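Local coordinates for CRISPR system Cmr subunit Cmr5 (Thermus thermophilus HB8, PDB 2ZOP), which probably serves as a subunit of the Cmr ribonucleoprotein complex, part of a CRISPR immune system against mobile genetic elements, and forms a homotrimer, at residues E96-A99 / A100-F104; R29-A32 / L33-P36; S5-W8 / A9-Y13; K105-A108 / Q109-E113. All coordinates share one frame; numbering follows the deposited sequence.

Overall arrangement
All four contacts are i to i+4 neighbours along helices of an all-alpha chain, contact 4 reaching past a helix end. Contacts 1 and 4 share helix 87-111; contact 2 lies on helix 25-42 and contact 3 on helix 4-19. Contact 1 is the most central, about 6 Å from its centre to that of the chain, and touches contacts 2 and 3, which do not touch each other. Three consecutive alanines form its middle, flanked by bulkier and charged side chains. Contact 2 mixes apolar packing with a guanidinium covered by a methyl, whereas contacts 3 and 4, about 11 and 14 Å out, carry more exposed polar chains. Arg-29 and Gln-109 join contacts 2 and 4 by a probable hydrogen bond.

Contact 1: E96-A99 / A100-F104; sequences EVLA and AAEWF
Leu-98 runs alongside Glu-102 one turn further on, both side chains pointing the same way from the middle of the alpha-helix 87-111. Their touch is loose: CD1 of Leu-98 comes to 4.2 Å from OE1 of Glu-102. The glutamate is folded. Its chi1 of -69° sets CG anti to the carbonyl carbon and 3.2 Å from the carbonyl oxygen of Leu-98, and a bend at chi2 (-66°) then directs the carboxylate. That group is claimed from elsewhere, since OE1 makes a salt bridge to Arg-40 of helix 25-42. Glu-96 reaches in another direction, to Arg-4, so the two acids tie this helix to different neighbours.

Between them come small residues. Ala-100 and Ala-101 present only methyl groups on the buried side, where Leu-70 lies against the first and Leu-66 and Pro-36 against the second; small residues here let other parts of the fold come near the backbone. The main chain is regular, and Ala-101 N donates to Val-97 O at 2.8 Å. The corresponding bond one half-turn on, from Trp-103 N to Ala-99 O, is weak at 3.3 Å.

That same carbonyl has the indole beside it. Trp-103 carries its ring back along the helix, CG lying beside the backbone N (chi1 -74°), and the five-membered end meets Ala-99 obliquely. Arg-106 makes a cation-pi contact with this ring, and Ala-9 of helix 4-19 packs on it. Across the turn the nearest ring atom is CD1 of Trp-103, 3.1 Å from the oxygen of Ala-99.

Contact 2: R29-A32 / L33-P36; sequences RDMA and LKLP
The guanidinium of Arg-29 has one face laid over by a methyl of Leu-33: CD1 of Leu-33 stands 3.5 Å above the plane and over its centre. NH2 of Arg-29 also gives a hydrogen bond to OE1 of Gln-109 on helix 87-111. This is an i to i+4 pair on the alpha-helix 25-42, which is kinked at a proline. The arginine is extended from CG to NE and turns only at chi4 (-79°), setting its flat end across the leucine; the methyl and the outside bond together should restrict its rotation. Lower down, CG of Arg-29 and CG of Leu-33 are 4.1 Å apart.

On another side Met-31 packs along Lys-34 and Leu-35. This selenomethionine bends at chi2 and chi3, bringing CE of Met-31 to 3.8 Å from CB of Lys-34, the two chains crossing at a slant. Its methyl also reaches the side of Leu-35, and Met-31 and Leu-35 both pack on helix 44-52 and helix 57-69.

The backbone bonds hold as far as Leu-35, whose N donates to Met-31 O at 3.0 Å. At the next step the pattern breaks because Pro-36, having no N-H, cannot take up the carbonyl of Ala-32. The proline ring takes the donor's place, with CD of Pro-36 3.2 Å from the oxygen of Ala-32.

Contact 3: S5-W8 / A9-Y13; sequences SQVW and AQKAY
Lys-11 starts over the carbonyl of Val-7: its CB and CG each lie 3.5 Å from Val-7 O, the atom that also accepts the hydrogen bond from Lys-11 N at 2.9 Å. The first torsion (-79°) sends CG back along the helix, anti to the carbonyl carbon, and the chain then stays extended. CD of Lys-11 passes CG1 of Val-7, and CE comes to 3.8 Å from that same methyl. Only at chi4 does the chain bend, and NZ ends beyond the valine. The lysine therefore lies beside the valine, its methylene carbons making the apolar touch while its charge is carried outward.

Gln-6 and Gln-10 repeat this side-by-side arrangement on an adjoining strip. NE2 of Gln-10 approaches a methylene, CG of Gln-6, at 3.8 Å, and the two amide planes are turned 57° from each other. The oxygen of Gln-10 is engaged elsewhere, since its OE1 accepts a hydrogen bond from Arg-2.

Trp-8 turns to the buried side. One face of its indole has the backbone N of Ser-5 4.1 Å above it, toward the rim, while Glu-96, Leu-70 and Val-69 pack round the ring. One turn on, Ala-12 N donates to Trp-8 O at 2.8 Å, and CB of Ala-12 rests 3.2 Å from that oxygen. Polar chains along one side, with tryptophan and alanine turned inward, make helix 4-19 an amphipathic helix packed against helices 57-69 and 87-111 of an all-alpha fold.

Contact 4: K105-A108 / Q109-E113; sequences KRFA and QALIE
The C-terminal end of helix 87-111 forms this contact, where the last turn gives way to a non-helical tail: Ile-112 is the first residue to leave helical backbone angles. Its N-H nevertheless stays with the helix, donating to Ala-108 O at 2.9 Å. CB of Ile-112 sits 3.4 Å from the same oxygen, and its side chain packs toward Val-16 and Arg-29.

On the apolar side Leu-111 leans back over the carbonyl of Phe-107. The backbone brings CB of Leu-111 to 3.2 Å from Phe-107 O, and a chi1 of -54°, with CG anti to the carbonyl carbon, keeps CG of Leu-111 equally near that oxygen. The branch CD1 of Leu-111 meets CB of Phe-107 at 4.3 Å and approaches the ring obliquely. Tyr-13 of helix 4-19 meets this phenyl ring with planes about 30° apart and also touches Leu-111.

Lys-105 and Gln-109 do not touch through their side chains; a water joins them. It accepts from NZ of Lys-105 at 2.7 Å and from NE2 of Gln-109 at 2.6 Å. CG of Gln-109 lies 3.4 Å from the carbonyl oxygen of Lys-105, and beyond it a bend at chi2 (-79°) turns the amide toward the water. Its other amide atom, OE1, accepts from Arg-29 NH2 of helix 25-42. With the nitrogen giving to water and the oxygen taking from arginine, the two bonds are consistent with the amide orientation modelled. The nearby positive charges would probably polarise the group further, and because it bridges helix 25-42 and the water, its rotation is probably restricted.

Contact 1: E96-A99 / A100-F104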
loop_
_atom_site.group_PDB
_atom_site.type_symbol
_atom_site.label_atom_id
_atom_site.label_comp_id
_atom_site.label_asym_id
_atom_site.label_seq_id
_atom_site.Cartn_x
_atom_site.Cartn_y
_atom_site.Cartn_z
ATOM N N GLU A 96 10.251 -12.093 -2.005
ATOM C CA GLU A 96 10.954 -13.242 -1.434
ATOM C C GLU A 96 10.673 -13.414 0.055
ATOM O O GLU A 96 10.355 -14.506 0.515
ATOM C CB GLU A 96 12.460 -13.087 -1.688
ATOM C CG GLU A 96 12.812 -13.202 -3.165
ATOM C CD GLU A 96 14.253 -12.836 -3.480
ATOM O OE1 GLU A 96 14.682 -13.053 -4.637
ATOM O OE2 GLU A 96 14.953 -12.327 -2.585
ATOM N N VAL A 97 10.779 -12.332 0.809
ATOM C CA VAL A 97 10.514 -12.384 2.241
ATOM C C VAL A 97 9.050 -12.775 2.473
ATOM O O VAL A 97 8.753 -13.620 3.318
ATOM C CB VAL A 97 10.842 -11.020 2.896
ATOM C CG1 VAL A 97 10.358 -10.977 4.332
ATOM C CG2 VAL A 97 12.351 -10.792 2.849
ATOM N N LEU A 98 8.139 -12.188 1.703
ATOM C CA LEU A 98 6.717 -12.512 1.852
ATOM C C LEU A 98 6.471 -13.999 1.562
ATOM O O LEU A 98 5.721 -14.661 2.282
ATOM C CB LEU A 98 5.865 -11.641 0.915
ATOM C CG LEU A 98 4.343 -11.833 0.964
ATOM C CD1 LEU A 98 3.859 -11.615 2.384
ATOM C CD2 LEU A 98 3.648 -10.856 0.014
ATOM N N ALA A 99 7.106 -14.534 0.522
ATOM C CA ALA A 99 6.930 -15.955 0.195
ATOM C C ALA A 99 7.470 -16.857 1.311
ATOM O O ALA A 99 6.823 -17.834 1.689
ATOM C CB ALA A 99 7.626 -16.290 -1.118
ATOM N N ALA A 100 8.660 -16.538 1.826
ATOM C CA ALA A 100 9.256 -17.321 2.911
ATOM C C ALA A 100 8.375 -17.201 4.159
ATOM O O ALA A 100 8.101 -18.188 4.839
ATOM C CB ALA A 100 10.680 -16.817 3.208
ATOM N N ALA A 101 7.913 -15.986 4.442
ATOM C CA ALA A 101 7.057 -15.734 5.594
ATOM C C ALA A 101 5.772 -16.573 5.532
ATOM O O ALA A 101 5.353 -17.166 6.534
ATOM C CB ALA A 101 6.712 -14.251 5.666
ATOM N N GLU A 102 5.139 -16.623 4.363
ATOM C CA GLU A 102 3.921 -17.417 4.228
ATOM C C GLU A 102 4.167 -18.888 4.582
ATOM O O GLU A 102 3.298 -19.544 5.154
ATOM C CB GLU A 102 3.361 -17.314 2.804
ATOM C CG GLU A 102 2.797 -15.945 2.459
ATOM C CD GLU A 102 1.568 -15.595 3.282
ATOM O OE1 GLU A 102 0.941 -14.551 2.999
ATOM O OE2 GLU A 102 1.231 -16.359 4.215
ATOM N N TRP A 103 5.343 -19.410 4.241
ATOM C CA TRP A 103 5.644 -20.803 4.566
ATOM C C TRP A 103 5.779 -20.983 6.074
ATOM O O TRP A 103 5.288 -21.960 6.630
ATOM C CB TRP A 103 6.919 -21.270 3.846
ATOM C CG TRP A 103 6.690 -21.498 2.383
ATOM C CD1 TRP A 103 7.325 -20.878 1.351
ATOM C CD2 TRP A 103 5.718 -22.377 1.788
ATOM N NE1 TRP A 103 6.810 -21.308 0.150
ATOM C CE2 TRP A 103 5.823 -22.227 0.386
ATOM C CE3 TRP A 103 4.770 -23.272 2.303
ATOM C CZ2 TRP A 103 5.013 -22.938 -0.512
ATOM C CZ3 TRP A 103 3.962 -23.984 1.412
ATOM C CH2 TRP A 103 4.092 -23.809 0.015
ATOM N N PHE A 104 6.442 -20.043 6.736
ATOM C CA PHE A 104 6.588 -20.110 8.188
ATOM C C PHE A 104 5.187 -20.117 8.791
ATOM O O PHE A 104 4.893 -20.886 9.715
ATOM C CB PHE A 104 7.353 -18.890 8.705
ATOM C CG PHE A 104 8.844 -19.067 8.711
ATOM C CD1 PHE A 104 9.488 -19.631 9.814
ATOM C CD2 PHE A 104 9.606 -18.679 7.619
ATOM C CE1 PHE A 104 10.862 -19.804 9.828
ATOM C CE2 PHE A 104 10.988 -18.848 7.621
ATOM C CZ PHE A 104 11.618 -19.412 8.730
#

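Contact 2: R29-A32 / L33-P36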
loop_
_atom_site.group_PDB
_atom_site.type_symbol
_atom_site.label_atom_id
_atom_site.label_comp_id
_atom_site.label_asym_id
_atom_site.label_seq_id
_atom_site.Cartn_x
_atom_site.Cartn_y
_atom_site.Cartn_z
ATOM N N ARG A 29 4.710 -18.777 16.903
ATOM C CA ARG A 29 3.606 -18.947 15.965
ATOM C C ARG A 29 2.872 -17.621 15.777
ATOM O O ARG A 29 2.506 -17.266 14.653
ATOM C CB ARG A 29 2.627 -20.020 16.485
ATOM C CG ARG A 29 1.249 -20.004 15.811
ATOM C CD ARG A 29 0.388 -21.208 16.221
ATOM N NE ARG A 29 -0.917 -21.192 15.560
ATOM C CZ ARG A 29 -1.938 -20.437 15.950
ATOM N NH1 ARG A 29 -1.807 -19.646 17.005
ATOM N NH2 ARG A 29 -3.080 -20.456 15.279
ATOM N N ASP A 30 2.654 -16.895 16.877
ATOM C CA ASP A 30 1.961 -15.613 16.794
ATOM C C ASP A 30 2.684 -14.700 15.814
ATOM O O ASP A 30 2.055 -14.076 14.952
ATOM C CB ASP A 30 1.892 -14.921 18.161
ATOM C CG ASP A 30 0.936 -15.608 19.109
ATOM O OD1 ASP A 30 -0.032 -16.228 18.622
ATOM O OD2 ASP A 30 1.141 -15.516 20.336
HETATM N N MSE A 31 4.008 -14.631 15.945
HETATM C CA MSE A 31 4.800 -13.793 15.059
HETATM C C MSE A 31 4.795 -14.301 13.621
HETATM O O MSE A 31 4.773 -13.510 12.683
HETATM C CB MSE A 31 6.237 -13.678 15.570
HETATM C CG MSE A 31 6.455 -12.395 16.345
HETATM SE SE MSE A 31 6.785 -10.814 15.240
HETATM C CE MSE A 31 5.380 -10.888 13.931
ATOM N N ALA A 32 4.823 -15.620 13.460
ATOM C CA ALA A 32 4.805 -16.231 12.137
ATOM C C ALA A 32 3.503 -15.884 11.419
ATOM O O ALA A 32 3.503 -15.598 10.220
ATOM C CB ALA A 32 4.946 -17.757 12.255
ATOM N N LEU A 33 2.393 -15.906 12.154
ATOM C CA LEU A 33 1.087 -15.606 11.563
ATOM C C LEU A 33 0.885 -14.123 11.255
ATOM O O LEU A 33 0.159 -13.770 10.338
ATOM C CB LEU A 33 -0.048 -16.093 12.478
ATOM C CG LEU A 33 -0.120 -17.603 12.747
ATOM C CD1 LEU A 33 -1.453 -17.949 13.397
ATOM C CD2 LEU A 33 0.035 -18.363 11.451
ATOM N N LYS A 34 1.545 -13.265 12.020
ATOM C CA LYS A 34 1.430 -11.827 11.844
ATOM C C LYS A 34 2.356 -11.228 10.778
ATOM O O LYS A 34 1.984 -10.269 10.099
ATOM C CB LYS A 34 1.685 -11.132 13.195
ATOM C CG LYS A 34 1.775 -9.600 13.142
ATOM C CD LYS A 34 0.449 -8.969 12.747
ATOM C CE LYS A 34 -0.578 -9.073 13.871
ATOM N NZ LYS A 34 -1.900 -8.540 13.456
ATOM N N LEU A 35 3.544 -11.801 10.607
ATOM C CA LEU A 35 4.499 -11.243 9.659
ATOM C C LEU A 35 4.028 -10.993 8.220
ATOM O O LEU A 35 4.236 -9.903 7.684
ATOM C CB LEU A 35 5.785 -12.068 9.644
ATOM C CG LEU A 35 6.913 -11.437 8.820
ATOM C CD1 LEU A 35 7.171 -10.005 9.299
ATOM C CD2 LEU A 35 8.183 -12.297 8.943
ATOM N N PRO A 36 3.388 -11.980 7.580
ATOM C CA PRO A 36 2.956 -11.706 6.204
ATOM C C PRO A 36 2.094 -10.450 6.137
ATOM O O PRO A 36 2.247 -9.625 5.235
ATOM C CB PRO A 36 2.182 -12.972 5.826
ATOM C CG PRO A 36 2.906 -14.042 6.613
ATOM C CD PRO A 36 3.054 -13.364 7.967
#

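Contact 3: S5-W8 / A9-Y13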
loop_
_atom_site.group_PDB
_atom_site.type_symbol
_atom_site.label_atom_id
_atom_site.label_comp_id
_atom_site.label_asym_id
_atom_site.label_seq_id
_atom_site.Cartn_x
_atom_site.Cartn_y
_atom_site.Cartn_z
ATOM N N SER A 5 11.632 -21.591 -4.307
ATOM C CA SER A 5 10.594 -21.481 -3.287
ATOM C C SER A 5 10.400 -22.782 -2.525
ATOM O O SER A 5 9.969 -22.779 -1.372
ATOM C CB SER A 5 9.268 -21.058 -3.922
ATOM O OG SER A 5 8.854 -21.999 -4.892
ATOM N N GLN A 6 10.712 -23.896 -3.177
ATOM C CA GLN A 6 10.582 -25.199 -2.548
ATOM C C GLN A 6 11.643 -25.334 -1.461
ATOM O O GLN A 6 11.397 -25.900 -0.395
ATOM C CB GLN A 6 10.755 -26.288 -3.596
ATOM C CG GLN A 6 10.492 -27.683 -3.097
ATOM C CD GLN A 6 9.889 -28.548 -4.182
ATOM O OE1 GLN A 6 10.355 -28.542 -5.328
ATOM N NE2 GLN A 6 8.847 -29.299 -3.833
ATOM N N VAL A 7 12.829 -24.804 -1.738
ATOM C CA VAL A 7 13.911 -24.850 -0.774
ATOM C C VAL A 7 13.516 -24.048 0.467
ATOM O O VAL A 7 13.684 -24.516 1.594
ATOM C CB VAL A 7 15.207 -24.284 -1.385
ATOM C CG1 VAL A 7 16.265 -24.104 -0.311
ATOM C CG2 VAL A 7 15.707 -25.228 -2.466
ATOM N N TRP A 8 12.981 -22.847 0.256
ATOM C CA TRP A 8 12.549 -21.999 1.364
ATOM C C TRP A 8 11.463 -22.697 2.171
ATOM O O TRP A 8 11.474 -22.664 3.402
ATOM C CB TRP A 8 11.969 -20.674 0.859
ATOM C CG TRP A 8 12.934 -19.769 0.186
ATOM C CD1 TRP A 8 14.272 -19.655 0.435
ATOM C CD2 TRP A 8 12.631 -18.818 -0.841
ATOM N NE1 TRP A 8 14.821 -18.693 -0.377
ATOM C CE2 TRP A 8 13.837 -18.164 -1.171
ATOM C CE3 TRP A 8 11.456 -18.457 -1.515
ATOM C CZ2 TRP A 8 13.904 -17.166 -2.153
ATOM C CZ3 TRP A 8 11.523 -17.465 -2.492
ATOM C CH2 TRP A 8 12.739 -16.833 -2.801
ATOM N N ALA A 9 10.511 -23.305 1.464
ATOM C CA ALA A 9 9.403 -24.004 2.100
ATOM C C ALA A 9 9.911 -25.088 3.037
ATOM O O ALA A 9 9.453 -25.200 4.171
ATOM C CB ALA A 9 8.482 -24.613 1.039
ATOM N N GLN A 10 10.872 -25.880 2.567
ATOM C CA GLN A 10 11.422 -26.947 3.387
ATOM C C GLN A 10 12.315 -26.458 4.532
ATOM O O GLN A 10 12.289 -27.033 5.611
ATOM C CB GLN A 10 12.144 -27.962 2.497
ATOM C CG GLN A 10 11.137 -28.772 1.653
ATOM C CD GLN A 10 11.785 -29.752 0.697
ATOM O OE1 GLN A 10 12.962 -30.089 0.830
ATOM N NE2 GLN A 10 11.005 -30.231 -0.269
ATOM N N LYS A 11 13.082 -25.396 4.311
ATOM C CA LYS A 11 13.941 -24.852 5.371
ATOM C C LYS A 11 13.053 -24.233 6.448
ATOM O O LYS A 11 13.339 -24.331 7.642
ATOM C CB LYS A 11 14.893 -23.785 4.810
ATOM C CG LYS A 11 16.121 -24.339 4.065
ATOM C CD LYS A 11 16.960 -23.204 3.477
ATOM C CE LYS A 11 18.284 -23.703 2.911
ATOM N NZ LYS A 11 19.175 -24.234 3.983
ATOM N N ALA A 12 11.969 -23.594 6.016
ATOM C CA ALA A 12 11.026 -22.972 6.936
ATOM C C ALA A 12 10.405 -24.081 7.770
ATOM O O ALA A 12 10.194 -23.941 8.977
ATOM C CB ALA A 12 9.942 -22.224 6.156
ATOM N N TYR A 13 10.108 -25.184 7.097
ATOM C CA TYR A 13 9.532 -26.355 7.730
ATOM C C TYR A 13 10.461 -26.806 8.854
ATOM O O TYR A 13 10.018 -27.066 9.968
ATOM C CB TYR A 13 9.373 -27.459 6.676
ATOM C CG TYR A 13 8.913 -28.803 7.189
ATOM C CD1 TYR A 13 7.921 -28.904 8.164
ATOM C CD2 TYR A 13 9.411 -29.980 6.632
ATOM C CE1 TYR A 13 7.434 -30.140 8.568
ATOM C CE2 TYR A 13 8.929 -31.224 7.024
ATOM C CZ TYR A 13 7.940 -31.297 7.994
ATOM O OH TYR A 13 7.456 -32.528 8.376
#

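Contact 4: K105-A108 / Q109-E113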
loop_
_atom_site.group_PDB
_atom_site.type_symbol
_atom_site.label_atom_id
_atom_site.label_comp_id
_atom_site.label_asym_id
_atom_site.label_seq_id
_atom_site.Cartn_x
_atom_site.Cartn_y
_atom_site.Cartn_z
ATOM N N LYS A 105 4.330 -19.253 8.258
ATOM C CA LYS A 105 2.952 -19.152 8.724
ATOM C C LYS A 105 2.205 -20.472 8.558
ATOM O O LYS A 105 1.577 -20.970 9.494
ATOM C CB LYS A 105 2.222 -18.042 7.959
ATOM C CG LYS A 105 0.730 -17.961 8.260
ATOM C CD LYS A 105 0.122 -16.689 7.692
ATOM C CE LYS A 105 -1.388 -16.667 7.891
ATOM N NZ LYS A 105 -2.045 -17.724 7.053
ATOM N N ARG A 106 2.272 -21.030 7.357
ATOM C CA ARG A 106 1.601 -22.289 7.060
ATOM C C ARG A 106 2.071 -23.439 7.948
ATOM O O ARG A 106 1.253 -24.185 8.480
ATOM C CB ARG A 106 1.802 -22.643 5.585
ATOM C CG ARG A 106 1.023 -21.721 4.653
ATOM C CD ARG A 106 1.570 -21.772 3.246
ATOM N NE ARG A 106 0.981 -20.740 2.400
ATOM C CZ ARG A 106 1.498 -20.347 1.243
ATOM N NH1 ARG A 106 2.617 -20.905 0.798
ATOM N NH2 ARG A 106 0.909 -19.383 0.543
ATOM N N PHE A 107 3.383 -23.591 8.104
ATOM C CA PHE A 107 3.888 -24.664 8.943
ATOM C C PHE A 107 3.649 -24.413 10.423
ATOM O O PHE A 107 3.557 -25.359 11.198
ATOM C CB PHE A 107 5.369 -24.930 8.647
ATOM C CG PHE A 107 5.581 -25.733 7.395
ATOM C CD1 PHE A 107 5.129 -27.049 7.321
ATOM C CD2 PHE A 107 6.146 -25.154 6.263
ATOM C CE1 PHE A 107 5.226 -27.775 6.136
ATOM C CE2 PHE A 107 6.247 -25.874 5.069
ATOM C CZ PHE A 107 5.782 -27.188 5.010
ATOM N N ALA A 108 3.537 -23.148 10.821
ATOM C CA ALA A 108 3.258 -22.836 12.224
ATOM C C ALA A 108 1.817 -23.257 12.532
ATOM O O ALA A 108 1.529 -23.774 13.615
ATOM C CB ALA A 108 3.437 -21.334 12.498
ATOM N N GLN A 109 0.921 -23.037 11.573
ATOM C CA GLN A 109 -0.494 -23.397 11.722
ATOM C C GLN A 109 -0.676 -24.904 11.823
ATOM O O GLN A 109 -1.544 -25.383 12.537
ATOM C CB GLN A 109 -1.310 -22.896 10.519
ATOM C CG GLN A 109 -1.606 -21.414 10.523
ATOM C CD GLN A 109 -2.751 -21.048 11.455
ATOM O OE1 GLN A 109 -2.679 -21.280 12.662
ATOM N NE2 GLN A 109 -3.814 -20.472 10.893
ATOM N N ALA A 110 0.149 -25.645 11.092
ATOM C CA ALA A 110 0.067 -27.098 11.085
ATOM C C ALA A 110 0.845 -27.805 12.195
ATOM O O ALA A 110 0.460 -28.896 12.617
ATOM C CB ALA A 110 0.540 -27.623 9.742
ATOM N N LEU A 111 1.922 -27.182 12.666
ATOM C CA LEU A 111 2.793 -27.795 13.667
ATOM C C LEU A 111 2.739 -27.253 15.096
ATOM O O LEU A 111 3.143 -27.937 16.032
ATOM C CB LEU A 111 4.240 -27.728 13.173
ATOM C CG LEU A 111 4.509 -28.312 11.780
ATOM C CD1 LEU A 111 5.974 -28.113 11.406
ATOM C CD2 LEU A 111 4.147 -29.801 11.775
ATOM N N ILE A 112 2.262 -26.026 15.267
ATOM C CA ILE A 112 2.191 -25.431 16.596
ATOM C C ILE A 112 0.743 -25.118 16.965
ATOM O O ILE A 112 0.114 -24.260 16.351
ATOM C CB ILE A 112 3.039 -24.134 16.647
ATOM C CG1 ILE A 112 4.494 -24.459 16.293
ATOM C CG2 ILE A 112 2.953 -23.500 18.022
ATOM C CD1 ILE A 112 5.414 -23.257 16.244
ATOM N N GLU A 113 0.210 -25.813 17.968
ATOM C CA GLU A 113 -1.173 -25.587 18.384
ATOM C C GLU A 113 -1.360 -24.255 19.112
ATOM O O GLU A 113 -0.414 -23.834 19.812
ATOM C CB GLU A 113 -1.649 -26.729 19.289
ATOM C CG GLU A 113 -0.867 -26.877 20.589
ATOM C CD GLU A 113 0.365 -27.768 20.454
ATOM O OE1 GLU A 113 1.303 -27.401 19.712
ATOM O OE2 GLU A 113 0.387 -28.844 21.096
HETATM O O HOH W 1 -3.406 -19.606 8.507
#